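Local coordinates for protein nicotinate phosphoribosyltransferase (Saccharomyces cerevisiae, PDB 1VLP) that catalyses the ATP-dependent synthesis of nicotinate ribonucleotide from nicotinate and phosphoribosyl diphosphate, the first step of NAD biosynthesis from nicotinic acid, at residues A[255-260]-A[417-422]; A[37-42]-A[248-253]; A[263-268]-A[291-296]; A[277-282]-A[335-340]. All blocks are in the same frame, centred on the assembly; numbering follows the deposited sequence.

From the N terminus, the first segment is 37-42, at the end of helix 26-38. It meets helix 244-254 in contact 2, closing a loop of about 200 residues. Contact 1 opens just after, at 255-260, and closes near the C terminus on helix 414-423. Contacts 3 and 4 are both nested inside that loop. They cross each other, because 277-282 lies between the two segments of contact 3 and 335-340 follows them. Contact 2 joins the N-terminal region to the later family region. Contact 1 brings in the C-terminal helix, contact 3 packs helix 260-272 on a loop, and contact 4 lies within the parallel sheet. Tyr257 and Ala260 of contact 1 pack on Ala251 of contact 2.

Contact 1 (A[255-260]-A[417-422]); sequences EDYLHA and VKRVKE
Val420 sits over the ring of Tyr257, and this apolar pair covers most of the contact. The methyl CG2 of Val420 lies 3.5 Å from the centroid of the Tyr257 ring, only 4° off the ring normal. It is a CH-pi contact over the middle of one face. The second methyl, CG1, comes to 3.7 Å from Tyr257 CD2. With CG1 of Val420 anti to the backbone N (chi1 171°), both methyls meet the ring. Both residues are buried. Were Tyr257 a leucine, Val420 CG2 would probably lose the flat face it sits on, and loop and helix would fit less closely.

The ionic part is looser. Glu255 OE2 and Arg419 NH2 form a long salt bridge of 3.4 Å, with the carboxylate and guanidinium planes 56° apart. Arg419 has two deposited conformers, so this pairing is doubtful in detail. The stronger partner of Arg419 is Glu423, through NH1.

Within the loop, Asp256 OD2 accepts a straight bond of 2.9 Å from His259 ND1. Asp256 OD1 accepts from the backbone N of His259, an Asx motif just before helix 260-272.

The loop 255-260 links helix 244-254 to helix 260-272. Tyr257 also packs on Ala251 and Ser252 of the former and meets Phe285 edge-to-face. Ile401, in a loop, touches both Tyr257 and Val420 of helix 414-423.

Contact 2 (A[37-42]-A[248-253]); sequences TNFPDV and MGVASI
Ile253 places its terminal methyl over one face of the Phe39 ring, and this is the tight part of the contact. Ile253 CD1 is 3.7 Å from the centroid of the Phe39 ring and 19° off the ring normal, a CH-pi contact displaced toward the rim. The nearest ring atom is Phe39 CD1, at 3.6 Å from Ile253 CD1. The side chain of Ile253 is extended (chi2 165°), which carries CD1 out from the helix to the ring. The opposite face of the ring is covered by Asn38 CB, so the ring is held between the two. Val42 joins from another side: its CG2 lies 3.9 Å from Ile253 CD1, with the two side chains roughly perpendicular.

The Val250 side is looser. Its CG2 approaches Phe39 CE2 obliquely at 4.0 Å, and Val250 has no other partner in 37-42. Phe39, Ile253 and Val250 all keep some exposure; Val42 is the buried member. Trp137 packs on Phe39 and Val42, and Val395 of strand 388-395 packs on Val42 and Ile253. Without the aromatic ring, as with an alanine at Phe39, the Ile253 methyl is likely to lose its CH-pi partner and Val250 its neighbour.

No hydrogen bond or ion pair crosses between the segments. Segments 37-42 and 248-253 therefore meet through apolar side chains, and the fit rests on shape and dispersion.

Contact 3 (A[263-268]-A[291-296]); sequences NAMDCW and LKSFRP
Met265, on helix 260-272, faces Ser293 and Phe294 at the end of a type I beta turn that runs from Leu291 to Phe294. Segment 263-268 is regular helix, with backbone bonds from Cys267 N to Asn263 O and from Trp268 N to Ala264 O. The turn is closed by the backbone bond from Phe294 N to Leu291 O, 3.1 Å. Phe294 is also the centre of an inverse gamma turn. The nearest CA atoms, those of Met265 and Phe294, are 9.5 Å apart, so side chains bridge the gap.

The contact is a Met-aromatic one, made by selenomethionine. Met265 SE lies 5.5 Å from the centroid of the Phe294 ring. It is 71° off the ring normal, an oblique approach. Its nearest ring atom is Phe294 CD1, at 4.3 Å from Met265 SE. The chain of Met265 bends at its last torsion (chi3 -68°), which turns CE toward Ser293.

Around this pair, Tyr302 touches both Met265 and Phe294. Phe294 also meets the ring of Phe290, and its carbonyl accepts a bond from His322. The contact thus packs helix 260-272 against the loop between helices 287-291 and 298-301. The Ser293 hydroxyl makes a weak bond to Phe290 O, while the Met265 CE methyl rests 3.6 Å from Ser293 OG.

Contact 4 (A[277-282]-A[335-340]); sequences AGLALT and IICYSD
Leu279 packs on Ile335 and Cys337 in an apolar contact between two strands that are not neighbours in the parallel sheet. Strand 304-307 runs between strands 279-281 and 335-338. From one side, Gly278 bonds to Val303, just before that strand, and Ala280 to Gly304 and Arg306. From the other, Ile335 bonds to Val303 and Val305. The two segments share no hydrogen bond, and their side chains meet across the middle strand. The closest CA atoms, those of Leu279 and Cys337, are 7.8 Å apart. Gly304 of the middle strand has no side chain, which is consistent with the room Leu279 needs to pass over it.

The two branches of Leu279 divide the work. CD1 touches Cys337 CB at 3.6 Å; CB, not SG, makes the closest touch. CD2 meets Ile335 at its CG2, 4.0 Å away, and lies equally near Ile335 CB. The side chains of Leu279 and Ile335 are about perpendicular.

Ile336 points away, to the other face of the sheet, where it packs on Thr316 and Ile319 of helix 312-326. Leu279 and Cys337 lie on the face without that helix. The side chain of Leu279 is about 4 Å from that of Thr241, and that of Cys337 about 4 Å from that of Arg306. Thr241 and Arg306 are probably nicotinate-binding residues, judged from relatives. Ser339, just past the strand, bonds Arg306 NE through its OG. The arrangement fits the inward face of the alpha/beta barrel of type II phosphoribosyltransferases, beside the probable nicotinate site.

Contact 1 (A[255-260]-A[417-422])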
loop_
_atom_site.group_PDB
_atom_site.type_symbol
_atom_site.label_atom_id
_atom_site.label_comp_id
_atom_site.label_asym_id
_atom_site.label_seq_id
_atom_site.Cartn_x
_atom_site.Cartn_y
_atom_site.Cartn_z
ATOM N N GLU A 255 0.393 -24.117 1.642
ATOM C CA GLU A 255 1.568 -24.130 2.504
ATOM C C GLU A 255 2.841 -24.650 1.798
ATOM O O GLU A 255 3.750 -25.180 2.430
ATOM C CB GLU A 255 1.253 -24.826 3.839
ATOM C CG GLU A 255 0.205 -24.037 4.649
ATOM C CD GLU A 255 0.146 -24.465 6.095
ATOM O OE1 GLU A 255 -0.000 -25.680 6.364
ATOM O OE2 GLU A 255 0.252 -23.585 6.969
ATOM N N ASP A 256 2.905 -24.460 0.476
ATOM C CA ASP A 256 4.138 -24.667 -0.245
ATOM C C ASP A 256 4.927 -23.344 -0.225
ATOM O O ASP A 256 4.834 -22.520 -1.168
ATOM C CB ASP A 256 3.881 -25.095 -1.699
ATOM C CG ASP A 256 5.154 -25.609 -2.383
ATOM O OD1 ASP A 256 6.283 -25.372 -1.867
ATOM O OD2 ASP A 256 5.023 -26.291 -3.417
ATOM N N TYR A 257 5.713 -23.148 0.841
ATOM C CA TYR A 257 6.507 -21.944 0.948
ATOM C C TYR A 257 7.748 -22.083 0.107
ATOM O O TYR A 257 8.226 -21.090 -0.419
ATOM C CB TYR A 257 6.874 -21.624 2.397
ATOM C CG TYR A 257 5.694 -21.084 3.168
ATOM C CD1 TYR A 257 4.709 -21.949 3.666
ATOM C CD2 TYR A 257 5.536 -19.710 3.371
ATOM C CE1 TYR A 257 3.629 -21.440 4.374
ATOM C CE2 TYR A 257 4.474 -19.204 4.054
ATOM C CZ TYR A 257 3.524 -20.072 4.566
ATOM O OH TYR A 257 2.451 -19.548 5.234
ATOM N N LEU A 258 8.245 -23.312 -0.011
ATOM C CA LEU A 258 9.485 -23.590 -0.778
ATOM C C LEU A 258 9.366 -23.068 -2.226
ATOM O O LEU A 258 10.338 -22.592 -2.783
ATOM C CB LEU A 258 9.800 -25.086 -0.772
ATOM C CG LEU A 258 11.168 -25.518 -1.321
ATOM C CD1 LEU A 258 12.299 -24.925 -0.482
ATOM C CD2 LEU A 258 11.274 -27.034 -1.360
ATOM N N HIS A 259 8.184 -23.166 -2.825
ATOM C CA HIS A 259 8.008 -22.719 -4.202
ATOM C C HIS A 259 7.147 -21.484 -4.377
ATOM O O HIS A 259 6.809 -21.141 -5.497
ATOM C CB HIS A 259 7.447 -23.858 -5.045
ATOM C CG HIS A 259 8.244 -25.118 -4.944
ATOM N ND1 HIS A 259 7.754 -26.261 -4.353
ATOM C CD2 HIS A 259 9.503 -25.409 -5.347
ATOM C CE1 HIS A 259 8.673 -27.212 -4.418
ATOM N NE2 HIS A 259 9.744 -26.719 -5.012
ATOM N N ALA A 260 6.798 -20.811 -3.281
ATOM C CA ALA A 260 5.823 -19.710 -3.312
ATOM C C ALA A 260 6.320 -18.479 -4.099
ATOM O O ALA A 260 5.555 -17.908 -4.866
ATOM C CB ALA A 260 5.461 -19.301 -1.917
ATOM N N VAL A 417 5.896 -19.282 11.438
ATOM C CA VAL A 417 7.070 -18.490 11.048
ATOM C C VAL A 417 8.350 -19.334 11.288
ATOM O O VAL A 417 9.257 -19.409 10.427
ATOM C CB VAL A 417 7.122 -17.157 11.839
ATOM C CG1 VAL A 417 8.473 -16.475 11.678
ATOM C CG2 VAL A 417 5.954 -16.208 11.407
ATOM N N LYS A 418 8.439 -19.952 12.474
ATOM C CA LYS A 418 9.516 -20.888 12.746
ATOM C C LYS A 418 9.671 -22.028 11.730
ATOM O O LYS A 418 10.809 -22.293 11.293
ATOM C CB LYS A 418 9.330 -21.493 14.139
ATOM C CG LYS A 418 10.355 -22.550 14.476
ATOM C CD LYS A 418 10.328 -22.891 15.936
ATOM C CE LYS A 418 10.958 -24.250 16.148
ATOM N NZ LYS A 418 11.289 -24.429 17.571
ATOM N N ARG A 419 8.580 -22.716 11.422
ATOM C CA ARG A 419 8.538 -23.824 10.469
ATOM C C ARG A 419 9.026 -23.373 9.081
ATOM O O ARG A 419 9.758 -24.090 8.416
ATOM C CB ARG A 419 7.102 -24.298 10.218
ATOM C CG ARG A 419 6.381 -25.136 11.268
ATOM C CD ARG A 419 5.085 -25.806 10.706
ATOM N NE ARG A 419 4.256 -24.989 9.777
ATOM C CZ ARG A 419 4.348 -24.993 8.443
ATOM N NH1 ARG A 419 5.254 -25.735 7.831
ATOM N NH2 ARG A 419 3.536 -24.245 7.704
ATOM N N VAL A 420 8.574 -22.193 8.652
ATOM C CA VAL A 420 8.905 -21.625 7.332
ATOM C C VAL A 420 10.383 -21.231 7.261
ATOM O O VAL A 420 11.064 -21.558 6.288
ATOM C CB VAL A 420 7.985 -20.411 6.937
ATOM C CG1 VAL A 420 8.477 -19.703 5.670
ATOM C CG2 VAL A 420 6.569 -20.859 6.713
ATOM N N LYS A 421 10.899 -20.571 8.292
ATOM C CA LYS A 421 12.331 -20.240 8.327
ATOM C C LYS A 421 13.214 -21.484 8.160
ATOM O O LYS A 421 14.265 -21.441 7.488
ATOM C CB LYS A 421 12.684 -19.522 9.611
ATOM C CG LYS A 421 12.291 -18.086 9.631
ATOM C CD LYS A 421 12.384 -17.577 11.048
ATOM C CE LYS A 421 12.337 -16.111 11.163
ATOM N NZ LYS A 421 12.405 -15.780 12.628
ATOM N N GLU A 422 12.751 -22.598 8.722
ATOM C CA GLU A 422 13.440 -23.882 8.607
ATOM C C GLU A 422 13.351 -24.411 7.182
ATOM O O GLU A 422 14.390 -24.708 6.581
ATOM C CB GLU A 422 12.843 -24.877 9.599
ATOM C CG GLU A 422 13.131 -24.494 11.053
ATOM C CD GLU A 422 12.418 -25.361 12.107
ATOM O OE1 GLU A 422 11.614 -26.269 11.743
ATOM O OE2 GLU A 422 12.671 -25.110 13.319
#

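Contact 2 (A[37-42]-A[248-253])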
loop_
_atom_site.group_PDB
_atom_site.type_symbol
_atom_site.label_atom_id
_atom_site.label_comp_id
_atom_site.label_asym_id
_atom_site.label_seq_id
_atom_site.Cartn_x
_atom_site.Cartn_y
_atom_site.Cartn_z
ATOM N N THR A 37 -8.740 -13.534 -11.179
ATOM C CA THR A 37 -8.293 -14.331 -12.309
ATOM C C THR A 37 -7.883 -15.761 -11.871
ATOM O O THR A 37 -8.249 -16.757 -12.514
ATOM C CB THR A 37 -7.183 -13.589 -13.119
ATOM O OG1 THR A 37 -7.713 -12.352 -13.706
ATOM C CG2 THR A 37 -6.640 -14.445 -14.257
ATOM N N ASN A 38 -7.131 -15.856 -10.770
ATOM C CA ASN A 38 -6.417 -17.048 -10.372
ATOM C C ASN A 38 -7.022 -17.788 -9.193
ATOM O O ASN A 38 -7.018 -19.015 -9.146
ATOM C CB ASN A 38 -4.969 -16.660 -10.045
ATOM C CG ASN A 38 -4.220 -16.174 -11.255
ATOM O OD1 ASN A 38 -3.857 -16.982 -12.124
ATOM N ND2 ASN A 38 -3.959 -14.877 -11.336
ATOM N N PHE A 39 -7.575 -17.038 -8.243
ATOM C CA PHE A 39 -8.067 -17.606 -6.990
ATOM C C PHE A 39 -9.466 -17.092 -6.570
ATOM O O PHE A 39 -9.674 -16.707 -5.437
ATOM C CB PHE A 39 -7.038 -17.324 -5.885
ATOM C CG PHE A 39 -5.644 -17.804 -6.223
ATOM C CD1 PHE A 39 -5.362 -19.160 -6.349
ATOM C CD2 PHE A 39 -4.604 -16.910 -6.420
ATOM C CE1 PHE A 39 -4.101 -19.604 -6.648
ATOM C CE2 PHE A 39 -3.344 -17.356 -6.719
ATOM C CZ PHE A 39 -3.088 -18.699 -6.833
ATOM N N PRO A 40 -10.440 -17.158 -7.480
ATOM C CA PRO A 40 -11.801 -16.613 -7.235
ATOM C C PRO A 40 -12.609 -17.297 -6.099
ATOM O O PRO A 40 -13.663 -16.782 -5.675
ATOM C CB PRO A 40 -12.505 -16.884 -8.575
ATOM C CG PRO A 40 -11.797 -18.042 -9.148
ATOM C CD PRO A 40 -10.357 -17.832 -8.790
ATOM N N ASP A 41 -12.133 -18.443 -5.661
ATOM C CA ASP A 41 -12.794 -19.358 -4.699
ATOM C C ASP A 41 -12.185 -19.302 -3.269
ATOM O O ASP A 41 -12.818 -19.650 -2.268
ATOM C CB ASP A 41 -12.566 -20.774 -5.199
ATOM C CG ASP A 41 -11.045 -21.073 -5.536
ATOM O OD1 ASP A 41 -10.442 -20.277 -6.362
ATOM O OD2 ASP A 41 -10.484 -22.108 -4.982
ATOM N N VAL A 42 -10.916 -18.957 -3.223
ATOM C CA VAL A 42 -10.133 -18.943 -1.991
ATOM C C VAL A 42 -10.752 -17.960 -1.028
ATOM O O VAL A 42 -11.204 -16.893 -1.422
ATOM C CB VAL A 42 -8.654 -18.538 -2.322
ATOM C CG1 VAL A 42 -7.860 -18.166 -1.100
ATOM C CG2 VAL A 42 -7.983 -19.622 -3.142
HETATM N N MSE A 248 2.091 -14.085 0.062
HETATM C CA MSE A 248 1.549 -14.636 1.364
HETATM C C MSE A 248 0.362 -15.512 1.068
HETATM O O MSE A 248 0.309 -16.648 1.539
HETATM C CB MSE A 248 1.184 -13.511 2.317
HETATM C CG MSE A 248 2.330 -12.661 2.821
HETATM SE SE MSE A 248 1.674 -11.162 3.860
HETATM C CE MSE A 248 0.885 -12.122 5.362
ATOM N N GLY A 249 -0.594 -15.040 0.242
ATOM C CA GLY A 249 -1.748 -15.871 -0.113
ATOM C C GLY A 249 -1.386 -17.097 -0.922
ATOM O O GLY A 249 -1.835 -18.198 -0.656
ATOM N N VAL A 250 -0.531 -16.927 -1.944
ATOM C CA VAL A 250 -0.034 -18.049 -2.737
ATOM C C VAL A 250 0.597 -19.145 -1.886
ATOM O O VAL A 250 0.294 -20.328 -2.056
ATOM C CB VAL A 250 0.952 -17.587 -3.896
ATOM C CG1 VAL A 250 1.613 -18.746 -4.556
ATOM C CG2 VAL A 250 0.178 -16.730 -4.922
ATOM N N ALA A 251 1.424 -18.764 -0.936
ATOM C CA ALA A 251 2.041 -19.729 -0.015
ATOM C C ALA A 251 1.030 -20.418 0.899
ATOM O O ALA A 251 1.101 -21.625 1.090
ATOM C CB ALA A 251 3.114 -19.053 0.813
ATOM N N SER A 252 0.085 -19.655 1.430
ATOM C CA SER A 252 -0.860 -20.163 2.430
ATOM C C SER A 252 -1.947 -21.082 1.879
ATOM O O SER A 252 -2.549 -21.875 2.646
ATOM C CB SER A 252 -1.536 -19.009 3.124
ATOM O OG SER A 252 -0.610 -18.346 3.909
ATOM N N ILE A 253 -2.238 -20.952 0.586
ATOM C CA ILE A 253 -3.269 -21.761 -0.029
ATOM C C ILE A 253 -2.923 -23.235 0.231
ATOM O O ILE A 253 -3.746 -23.981 0.719
ATOM C CB ILE A 253 -3.466 -21.431 -1.527
ATOM C CG1 ILE A 253 -4.160 -20.079 -1.683
ATOM C CG2 ILE A 253 -4.367 -22.452 -2.175
ATOM C CD1 ILE A 253 -4.109 -19.492 -3.042
#

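Contact 3 (A[263-268]-A[291-296])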
loop_
_atom_site.group_PDB
_atom_site.type_symbol
_atom_site.label_atom_id
_atom_site.label_comp_id
_atom_site.label_asym_id
_atom_site.label_seq_id
_atom_site.Cartn_x
_atom_site.Cartn_y
_atom_site.Cartn_z
ATOM N N ASN A 263 6.074 -19.435 -7.758
ATOM C CA ASN A 263 4.674 -19.632 -8.133
ATOM C C ASN A 263 3.942 -18.312 -8.221
ATOM O O ASN A 263 3.149 -18.101 -9.146
ATOM C CB ASN A 263 3.967 -20.551 -7.157
ATOM C CG ASN A 263 4.359 -22.001 -7.349
ATOM O OD1 ASN A 263 4.804 -22.388 -8.421
ATOM N ND2 ASN A 263 4.196 -22.813 -6.303
ATOM N N ALA A 264 4.226 -17.405 -7.280
ATOM C CA ALA A 264 3.622 -16.098 -7.282
ATOM C C ALA A 264 4.049 -15.296 -8.513
ATOM O O ALA A 264 3.208 -14.626 -9.084
ATOM C CB ALA A 264 3.944 -15.294 -6.010
HETATM N N MSE A 265 5.329 -15.317 -8.891
HETATM C CA MSE A 265 5.750 -14.576 -10.089
HETATM C C MSE A 265 5.086 -15.157 -11.335
HETATM O O MSE A 265 4.582 -14.425 -12.196
HETATM C CB MSE A 265 7.258 -14.616 -10.291
HETATM C CG MSE A 265 8.027 -13.955 -9.202
HETATM SE SE MSE A 265 9.940 -13.895 -9.730
HETATM C CE MSE A 265 10.447 -15.666 -9.696
ATOM N N ASP A 266 5.087 -16.482 -11.440
ATOM C CA ASP A 266 4.456 -17.106 -12.582
ATOM C C ASP A 266 3.037 -16.656 -12.725
ATOM O O ASP A 266 2.579 -16.330 -13.840
ATOM C CB ASP A 266 4.473 -18.614 -12.437
ATOM C CG ASP A 266 5.782 -19.220 -12.835
ATOM O OD1 ASP A 266 6.445 -18.684 -13.720
ATOM O OD2 ASP A 266 6.111 -20.286 -12.300
ATOM N N CYS A 267 2.291 -16.702 -11.639
ATOM C CA CYS A 267 0.930 -16.363 -11.714
ATOM C C CYS A 267 0.741 -14.905 -12.099
ATOM O O CYS A 267 -0.142 -14.554 -12.876
ATOM C CB CYS A 267 0.243 -16.575 -10.374
ATOM S SG CYS A 267 -0.262 -18.218 -10.045
ATOM N N TRP A 268 1.578 -14.038 -11.531
ATOM C CA TRP A 268 1.473 -12.608 -11.805
ATOM C C TRP A 268 1.724 -12.394 -13.296
ATOM O O TRP A 268 0.971 -11.713 -13.968
ATOM C CB TRP A 268 2.472 -11.823 -10.933
ATOM C CG TRP A 268 2.257 -10.328 -10.892
ATOM C CD1 TRP A 268 2.960 -9.378 -11.548
ATOM C CD2 TRP A 268 1.292 -9.620 -10.089
ATOM N NE1 TRP A 268 2.523 -8.124 -11.204
ATOM C CE2 TRP A 268 1.479 -8.241 -10.335
ATOM C CE3 TRP A 268 0.280 -10.020 -9.208
ATOM C CZ2 TRP A 268 0.717 -7.259 -9.706
ATOM C CZ3 TRP A 268 -0.495 -9.031 -8.590
ATOM C CH2 TRP A 268 -0.267 -7.678 -8.850
ATOM N N LEU A 291 15.705 -14.398 -4.232
ATOM C CA LEU A 291 16.838 -14.396 -5.192
ATOM C C LEU A 291 17.184 -15.773 -5.803
ATOM O O LEU A 291 17.621 -15.859 -6.963
ATOM C CB LEU A 291 18.032 -13.727 -4.555
ATOM C CG LEU A 291 17.886 -12.198 -4.379
ATOM C CD1 LEU A 291 19.159 -11.634 -3.810
ATOM C CD2 LEU A 291 17.444 -11.405 -5.653
ATOM N N LYS A 292 16.921 -16.874 -5.097
ATOM C CA LYS A 292 17.191 -18.185 -5.673
ATOM C C LYS A 292 16.484 -18.437 -7.005
ATOM O O LYS A 292 16.999 -19.179 -7.810
ATOM C CB LYS A 292 16.763 -19.330 -4.743
ATOM C CG LYS A 292 17.491 -19.450 -3.447
ATOM C CD LYS A 292 16.809 -20.545 -2.587
ATOM C CE LYS A 292 17.667 -20.917 -1.373
ATOM N NZ LYS A 292 17.182 -22.179 -0.716
ATOM N N SER A 293 15.301 -17.845 -7.214
ATOM C CA SER A 293 14.536 -18.054 -8.451
ATOM C C SER A 293 14.570 -16.862 -9.358
ATOM O O SER A 293 13.900 -16.874 -10.410
ATOM C CB SER A 293 13.055 -18.426 -8.166
ATOM O OG SER A 293 12.388 -17.509 -7.328
ATOM N N PHE A 294 15.273 -15.797 -8.937
ATOM C CA PHE A 294 15.289 -14.535 -9.712
ATOM C C PHE A 294 16.382 -14.516 -10.787
ATOM O O PHE A 294 17.488 -13.953 -10.604
ATOM C CB PHE A 294 15.441 -13.339 -8.768
ATOM C CG PHE A 294 14.955 -12.024 -9.335
ATOM C CD1 PHE A 294 13.700 -11.918 -9.992
ATOM C CD2 PHE A 294 15.660 -10.862 -9.091
ATOM C CE1 PHE A 294 13.196 -10.725 -10.443
ATOM C CE2 PHE A 294 15.138 -9.633 -9.563
ATOM C CZ PHE A 294 13.907 -9.573 -10.217
ATOM N N ARG A 295 16.073 -15.223 -11.865
ATOM C CA ARG A 295 16.933 -15.339 -13.026
ATOM C C ARG A 295 16.018 -15.392 -14.257
ATOM O O ARG A 295 14.785 -15.430 -14.102
ATOM C CB ARG A 295 17.831 -16.553 -12.885
ATOM C CG ARG A 295 17.133 -17.811 -12.785
ATOM C CD ARG A 295 18.110 -18.906 -12.303
ATOM N NE ARG A 295 17.433 -19.924 -11.500
ATOM C CZ ARG A 295 18.029 -20.988 -10.960
ATOM N NH1 ARG A 295 19.339 -21.205 -11.127
ATOM N NH2 ARG A 295 17.303 -21.846 -10.250
ATOM N N PRO A 296 16.596 -15.326 -15.469
ATOM C CA PRO A 296 15.771 -15.243 -16.670
ATOM C C PRO A 296 14.786 -16.419 -16.719
ATOM O O PRO A 296 15.123 -17.519 -16.285
ATOM C CB PRO A 296 16.806 -15.243 -17.802
ATOM C CG PRO A 296 18.037 -14.683 -17.189
ATOM C CD PRO A 296 18.027 -15.292 -15.814
#

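Contact 4 (A[277-282]-A[335-340])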
loop_
_atom_site.group_PDB
_atom_site.type_symbol
_atom_site.label_atom_id
_atom_site.label_comp_id
_atom_site.label_asym_id
_atom_site.label_seq_id
_atom_site.Cartn_x
_atom_site.Cartn_y
_atom_site.Cartn_z
ATOM N N ALA A 277 4.998 -6.918 -15.627
ATOM C CA ALA A 277 5.294 -7.556 -14.346
ATOM C C ALA A 277 5.555 -6.494 -13.242
ATOM O O ALA A 277 5.115 -6.667 -12.146
ATOM C CB ALA A 277 6.458 -8.463 -14.473
ATOM N N GLY A 278 6.199 -5.398 -13.600
ATOM C CA GLY A 278 6.470 -4.284 -12.709
ATOM C C GLY A 278 7.700 -4.501 -11.853
ATOM O O GLY A 278 8.717 -5.007 -12.299
ATOM N N LEU A 279 7.604 -4.068 -10.613
ATOM C CA LEU A 279 8.659 -4.245 -9.653
ATOM C C LEU A 279 8.405 -5.445 -8.755
ATOM O O LEU A 279 7.296 -5.651 -8.234
ATOM C CB LEU A 279 8.824 -2.986 -8.795
ATOM C CG LEU A 279 9.120 -1.698 -9.532
ATOM C CD1 LEU A 279 8.793 -0.576 -8.577
ATOM C CD2 LEU A 279 10.554 -1.638 -9.986
ATOM N N ALA A 280 9.449 -6.226 -8.524
ATOM C CA ALA A 280 9.322 -7.388 -7.679
ATOM C C ALA A 280 9.477 -7.005 -6.200
ATOM O O ALA A 280 10.356 -6.285 -5.835
ATOM C CB ALA A 280 10.337 -8.449 -8.060
ATOM N N LEU A 281 8.597 -7.520 -5.354
ATOM C CA LEU A 281 8.701 -7.407 -3.911
ATOM C C LEU A 281 9.414 -8.635 -3.322
ATOM O O LEU A 281 8.872 -9.730 -3.282
ATOM C CB LEU A 281 7.289 -7.275 -3.343
ATOM C CG LEU A 281 7.106 -6.767 -1.933
ATOM C CD1 LEU A 281 7.864 -5.443 -1.654
ATOM C CD2 LEU A 281 5.618 -6.605 -1.671
ATOM N N THR A 282 10.651 -8.444 -2.876
ATOM C CA THR A 282 11.552 -9.566 -2.609
ATOM C C THR A 282 11.605 -10.076 -1.174
ATOM O O THR A 282 12.140 -11.171 -0.937
ATOM C CB THR A 282 13.001 -9.200 -3.043
ATOM O OG1 THR A 282 13.515 -8.210 -2.166
ATOM C CG2 THR A 282 13.034 -8.602 -4.460
ATOM N N ILE A 335 15.812 -1.012 -11.543
ATOM C CA ILE A 335 15.303 -0.034 -10.608
ATOM C C ILE A 335 15.219 -0.667 -9.219
ATOM O O ILE A 335 14.804 -1.813 -9.087
ATOM C CB ILE A 335 13.830 0.447 -11.019
ATOM C CG1 ILE A 335 13.919 1.199 -12.334
ATOM C CG2 ILE A 335 13.207 1.314 -9.936
ATOM C CD1 ILE A 335 12.563 1.392 -13.042
ATOM N N ILE A 336 15.601 0.093 -8.182
ATOM C CA ILE A 336 15.135 -0.125 -6.839
ATOM C C ILE A 336 14.169 0.990 -6.452
ATOM O O ILE A 336 14.466 2.169 -6.575
ATOM C CB ILE A 336 16.268 -0.183 -5.751
ATOM C CG1 ILE A 336 17.287 -1.261 -6.082
ATOM C CG2 ILE A 336 15.664 -0.403 -4.383
ATOM C CD1 ILE A 336 18.412 -1.350 -5.127
ATOM N N CYS A 337 12.989 0.579 -6.040
ATOM C CA CYS A 337 11.989 1.513 -5.517
ATOM C C CYS A 337 11.960 1.387 -3.977
ATOM O O CYS A 337 11.637 0.343 -3.442
ATOM C CB CYS A 337 10.632 1.162 -6.074
ATOM S SG CYS A 337 9.384 2.295 -5.398
ATOM N N TYR A 338 12.373 2.446 -3.304
ATOM C CA TYR A 338 12.428 2.525 -1.868
ATOM C C TYR A 338 11.079 3.063 -1.374
ATOM O O TYR A 338 10.637 4.143 -1.806
ATOM C CB TYR A 338 13.521 3.493 -1.452
ATOM C CG TYR A 338 14.908 3.112 -1.932
ATOM C CD1 TYR A 338 15.726 2.287 -1.206
ATOM C CD2 TYR A 338 15.384 3.581 -3.145
ATOM C CE1 TYR A 338 16.988 1.966 -1.657
ATOM C CE2 TYR A 338 16.642 3.240 -3.629
ATOM C CZ TYR A 338 17.447 2.424 -2.868
ATOM O OH TYR A 338 18.686 2.124 -3.366
ATOM N N SER A 339 10.426 2.301 -0.502
ATOM C CA SER A 339 9.053 2.660 -0.123
ATOM C C SER A 339 8.721 2.565 1.363
ATOM O O SER A 339 7.533 2.607 1.714
ATOM C CB SER A 339 8.070 1.791 -0.940
ATOM O OG SER A 339 8.166 0.418 -0.558
ATOM N N ASP A 340 9.727 2.391 2.220
ATOM C CA ASP A 340 9.488 2.106 3.650
ATOM C C ASP A 340 9.695 3.362 4.465
ATOM O O ASP A 340 10.839 3.684 4.796
ATOM C CB ASP A 340 10.423 1.001 4.147
ATOM C CG ASP A 340 10.191 0.633 5.623
ATOM O OD1 ASP A 340 9.083 0.940 6.154
ATOM O OD2 ASP A 340 11.116 0.052 6.232
#